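Local coordinates for uncharacterized protein (Magnetospirillum magneticum AMB-1, PDB 5MU5), which is a Maf glycosyltransferase implicated in flagella formation, where it probably transfers sugar to flagellin, at residues A[36-44]-A[49-60]. Numbering follows the deposited sequence.
Sequences QSNLVVNED and VEFRGEFLYGPG
Phe55 meets Val40 across the contact, its ring atom CE2 lying 3.9 Å from Val40 CG2, the two side chains at about a right angle. One face of this ring carries Glu50 CG near its rim, and Gly53 O lies in plane at the edge. Phe51 has Arg52 CG over the centre of one face, while Gln36 O approaches its ring obliquely. The contact pairs strand 38-41 with strand 47-51 in a three-stranded antiparallel sheet at the surface of the Maf N-terminal domain. In the hydrogen-bonded pair Asn38-Glu50, Asn38 N to Glu50 O is 2.9 Å and almost straight; Glu50 N returns a bond to Asn38 O. Their side chains run alongside each other, planes 29° apart, and Asn38 ND2 gives a weak bond to Glu50 OE1 (3.4 Å). The Glu50 chain bends at chi2 (-87°), which brings OE2 round to Gly53 N at 2.6 Å, through its anti lone pair. With an alanine in place of Glu50, Gly53 N would probably lose its OE2 acceptor, Asn38 ND2 its weak OE1 partner and the Phe55 ring the CG packed on one face. On the other side of the sheet, Leu39 CD1 touches Val49 CG2 at 4.3 Å. Asp44 OD2 accepts a hydrogen bond from Gly60 N (2.6 Å); Gly60 is the N-cap residue of helix 61-71. One carboxylate thus ties strand pairing to the type I' turn at Phe51-Glu54, and another ties the loop after strand 38-41 to the start of helix 61-71.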
loop_
_atom_site.group_PDB
_atom_site.type_symbol
_atom_site.label_atom_id
_atom_site.label_comp_id
_atom_site.label_asym_id
_atom_site.label_seq_id
_atom_site.Cartn_x
_atom_site.Cartn_y
_atom_site.Cartn_z
ATOM N N GLN A 36 33.725 13.851 14.092
ATOM C CA GLN A 36 35.076 13.352 13.867
ATOM C C GLN A 36 35.761 14.187 12.789
ATOM O O GLN A 36 36.977 14.292 12.762
ATOM C CB GLN A 36 35.051 11.906 13.398
ATOM C CG GLN A 36 34.589 10.903 14.438
ATOM C CD GLN A 36 34.317 9.535 13.827
ATOM O OE1 GLN A 36 33.862 9.427 12.678
ATOM N NE2 GLN A 36 34.579 8.482 14.598
ATOM N N SER A 37 34.984 14.761 11.885
ATOM C CA SER A 37 35.540 15.548 10.790
ATOM C C SER A 37 35.701 16.988 11.212
ATOM O O SER A 37 35.178 17.389 12.246
ATOM C CB SER A 37 34.652 15.452 9.547
ATOM O OG SER A 37 33.307 15.723 9.867
ATOM N N ASN A 38 36.435 17.756 10.412
ATOM C CA ASN A 38 36.736 19.154 10.721
ATOM C C ASN A 38 36.155 20.090 9.687
ATOM O O ASN A 38 36.225 19.819 8.497
ATOM C CB ASN A 38 38.255 19.380 10.766
ATOM C CG ASN A 38 38.925 18.605 11.871
ATOM O OD1 ASN A 38 38.512 18.671 13.028
ATOM N ND2 ASN A 38 39.971 17.873 11.528
ATOM N N LEU A 39 35.580 21.195 10.145
ATOM C CA LEU A 39 35.092 22.223 9.247
ATOM C C LEU A 39 36.250 23.181 9.075
ATOM O O LEU A 39 36.724 23.739 10.058
ATOM C CB LEU A 39 33.886 22.947 9.842
ATOM C CG LEU A 39 33.194 23.935 8.896
ATOM C CD1 LEU A 39 32.567 23.190 7.737
ATOM C CD2 LEU A 39 32.149 24.765 9.624
ATOM N N VAL A 40 36.721 23.355 7.842
ATOM C CA VAL A 40 37.866 24.221 7.565
ATOM C C VAL A 40 37.591 25.148 6.383
ATOM O O VAL A 40 36.722 24.870 5.563
ATOM C CB VAL A 40 39.147 23.395 7.283
ATOM C CG1 VAL A 40 39.419 22.422 8.423
ATOM C CG2 VAL A 40 39.051 22.636 5.967
ATOM N N VAL A 41 38.325 26.257 6.320
ATOM C CA VAL A 41 38.249 27.173 5.188
ATOM C C VAL A 41 39.273 26.708 4.153
ATOM O O VAL A 41 40.454 26.588 4.477
ATOM C CB VAL A 41 38.581 28.621 5.595
ATOM C CG1 VAL A 41 38.579 29.522 4.372
ATOM C CG2 VAL A 41 37.593 29.135 6.632
ATOM N N ASN A 42 38.826 26.431 2.925
ATOM C CA ASN A 42 39.745 25.986 1.862
ATOM C C ASN A 42 40.424 27.183 1.173
ATOM O O ASN A 42 40.177 28.329 1.545
ATOM C CB ASN A 42 39.037 25.058 0.855
ATOM C CG ASN A 42 38.081 25.788 -0.066
ATOM O OD1 ASN A 42 37.943 27.001 -0.008
ATOM N ND2 ASN A 42 37.415 25.040 -0.927
ATOM N N GLU A 43 41.273 26.918 0.181
ATOM C CA GLU A 43 42.032 27.981 -0.518
ATOM C C GLU A 43 41.141 28.997 -1.232
ATOM O O GLU A 43 41.478 30.178 -1.318
ATOM C CB GLU A 43 42.986 27.367 -1.532
ATOM C CG GLU A 43 44.087 26.531 -0.905
ATOM C CD GLU A 43 44.885 25.750 -1.930
ATOM O OE1 GLU A 43 44.328 25.420 -3.012
ATOM O OE2 GLU A 43 46.069 25.450 -1.644
ATOM N N ASP A 44 40.008 28.525 -1.741
ATOM C CA ASP A 44 39.007 29.389 -2.365
ATOM C C ASP A 44 38.268 30.258 -1.324
ATOM O O ASP A 44 37.488 31.133 -1.691
ATOM C CB ASP A 44 37.964 28.537 -3.108
ATOM C CG ASP A 44 38.583 27.576 -4.120
ATOM O OD1 ASP A 44 39.646 27.894 -4.692
ATOM O OD2 ASP A 44 37.991 26.498 -4.341
ATOM N N VAL A 49 34.740 20.397 4.476
ATOM C CA VAL A 49 34.872 19.354 5.496
ATOM C C VAL A 49 36.088 18.475 5.207
ATOM O O VAL A 49 36.150 17.794 4.184
ATOM C CB VAL A 49 33.617 18.483 5.576
ATOM C CG1 VAL A 49 33.750 17.457 6.686
ATOM C CG2 VAL A 49 32.395 19.351 5.820
ATOM N N GLU A 50 37.065 18.523 6.110
ATOM C CA GLU A 50 38.295 17.766 5.968
ATOM C C GLU A 50 38.283 16.598 6.941
ATOM O O GLU A 50 37.727 16.687 8.026
ATOM C CB GLU A 50 39.501 18.681 6.198
ATOM C CG GLU A 50 40.871 18.019 6.028
ATOM C CD GLU A 50 41.372 17.344 7.297
ATOM O OE1 GLU A 50 41.196 17.923 8.390
ATOM O OE2 GLU A 50 41.950 16.238 7.208
ATOM N N PHE A 51 38.885 15.494 6.522
ATOM C CA PHE A 51 38.992 14.297 7.345
ATOM C C PHE A 51 40.124 13.427 6.809
ATOM O O PHE A 51 40.041 12.898 5.703
ATOM C CB PHE A 51 37.672 13.516 7.350
ATOM C CG PHE A 51 37.711 12.269 8.188
ATOM C CD1 PHE A 51 37.979 12.342 9.553
ATOM C CD2 PHE A 51 37.461 11.025 7.628
ATOM C CE1 PHE A 51 38.006 11.204 10.340
ATOM C CE2 PHE A 51 37.494 9.879 8.410
ATOM C CZ PHE A 51 37.767 9.970 9.765
ATOM N N ARG A 52 41.189 13.306 7.597
ATOM C CA ARG A 52 42.368 12.538 7.210
ATOM C C ARG A 52 42.920 13.019 5.870
ATOM O O ARG A 52 43.259 12.217 5.004
ATOM C CB ARG A 52 42.045 11.043 7.164
ATOM C CG ARG A 52 41.551 10.491 8.486
ATOM C CD ARG A 52 41.238 9.012 8.363
ATOM N NE ARG A 52 40.793 8.436 9.631
ATOM C CZ ARG A 52 40.098 7.306 9.750
ATOM N NH1 ARG A 52 39.728 6.607 8.677
ATOM N NH2 ARG A 52 39.748 6.876 10.955
ATOM N N GLY A 53 42.996 14.336 5.702
ATOM C CA GLY A 53 43.520 14.936 4.480
ATOM C C GLY A 53 42.620 14.870 3.257
ATOM O O GLY A 53 43.043 15.253 2.173
ATOM N N GLU A 54 41.385 14.396 3.414
ATOM C CA GLU A 54 40.429 14.342 2.310
ATOM C C GLU A 54 39.416 15.449 2.503
ATOM O O GLU A 54 38.993 15.713 3.620
ATOM C CB GLU A 54 39.698 13.010 2.290
ATOM C CG GLU A 54 40.577 11.810 2.015
ATOM C CD GLU A 54 39.786 10.516 2.047
ATOM O OE1 GLU A 54 38.662 10.502 2.595
ATOM O OE2 GLU A 54 40.287 9.507 1.520
ATOM N N PHE A 55 39.024 16.086 1.406
ATOM C CA PHE A 55 38.089 17.199 1.442
ATOM C C PHE A 55 36.802 16.828 0.725
ATOM O O PHE A 55 36.833 16.191 -0.315
ATOM C CB PHE A 55 38.729 18.423 0.794
ATOM C CG PHE A 55 39.828 19.035 1.620
ATOM C CD1 PHE A 55 40.993 18.325 1.894
ATOM C CD2 PHE A 55 39.706 20.328 2.119
ATOM C CE1 PHE A 55 42.006 18.885 2.659
ATOM C CE2 PHE A 55 40.719 20.897 2.879
ATOM C CZ PHE A 55 41.869 20.176 3.149
ATOM N N LEU A 56 35.666 17.221 1.290
ATOM C CA LEU A 56 34.379 16.948 0.668
ATOM C C LEU A 56 34.300 17.645 -0.681
ATOM O O LEU A 56 34.067 17.006 -1.686
ATOM C CB LEU A 56 33.221 17.385 1.579
ATOM C CG LEU A 56 31.806 17.340 0.976
ATOM C CD1 LEU A 56 31.483 15.965 0.432
ATOM C CD2 LEU A 56 30.768 17.725 2.021
ATOM N N TYR A 57 34.529 18.952 -0.695
ATOM C CA TYR A 57 34.438 19.724 -1.920
ATOM C C TYR A 57 35.773 19.875 -2.650
ATOM O O TYR A 57 35.835 19.741 -3.863
ATOM C CB TYR A 57 33.806 21.084 -1.615
ATOM C CG TYR A 57 32.372 20.926 -1.163
ATOM C CD1 TYR A 57 31.367 20.643 -2.087
ATOM C CD2 TYR A 57 32.023 21.026 0.181
ATOM C CE1 TYR A 57 30.059 20.464 -1.690
ATOM C CE2 TYR A 57 30.711 20.868 0.588
ATOM C CZ TYR A 57 29.735 20.579 -0.355
ATOM O OH TYR A 57 28.442 20.407 0.037
ATOM N N GLY A 58 36.846 20.147 -1.920
ATOM C CA GLY A 58 38.146 20.385 -2.555
ATOM C C GLY A 58 38.116 21.719 -3.281
ATOM O O GLY A 58 37.098 22.419 -3.239
ATOM N N PRO A 59 39.215 22.079 -3.975
ATOM C CA PRO A 59 39.220 23.391 -4.635
ATOM C C PRO A 59 38.231 23.439 -5.800
ATOM O O PRO A 59 38.188 22.520 -6.618
ATOM C CB PRO A 59 40.665 23.535 -5.125
ATOM C CG PRO A 59 41.117 22.131 -5.348
ATOM C CD PRO A 59 40.439 21.308 -4.275
ATOM N N GLY A 60 37.422 24.494 -5.844
ATOM C CA GLY A 60 36.378 24.632 -6.858
ATOM C C GLY A 60 35.196 23.669 -6.718
ATOM O O GLY A 60 34.386 23.564 -7.625
#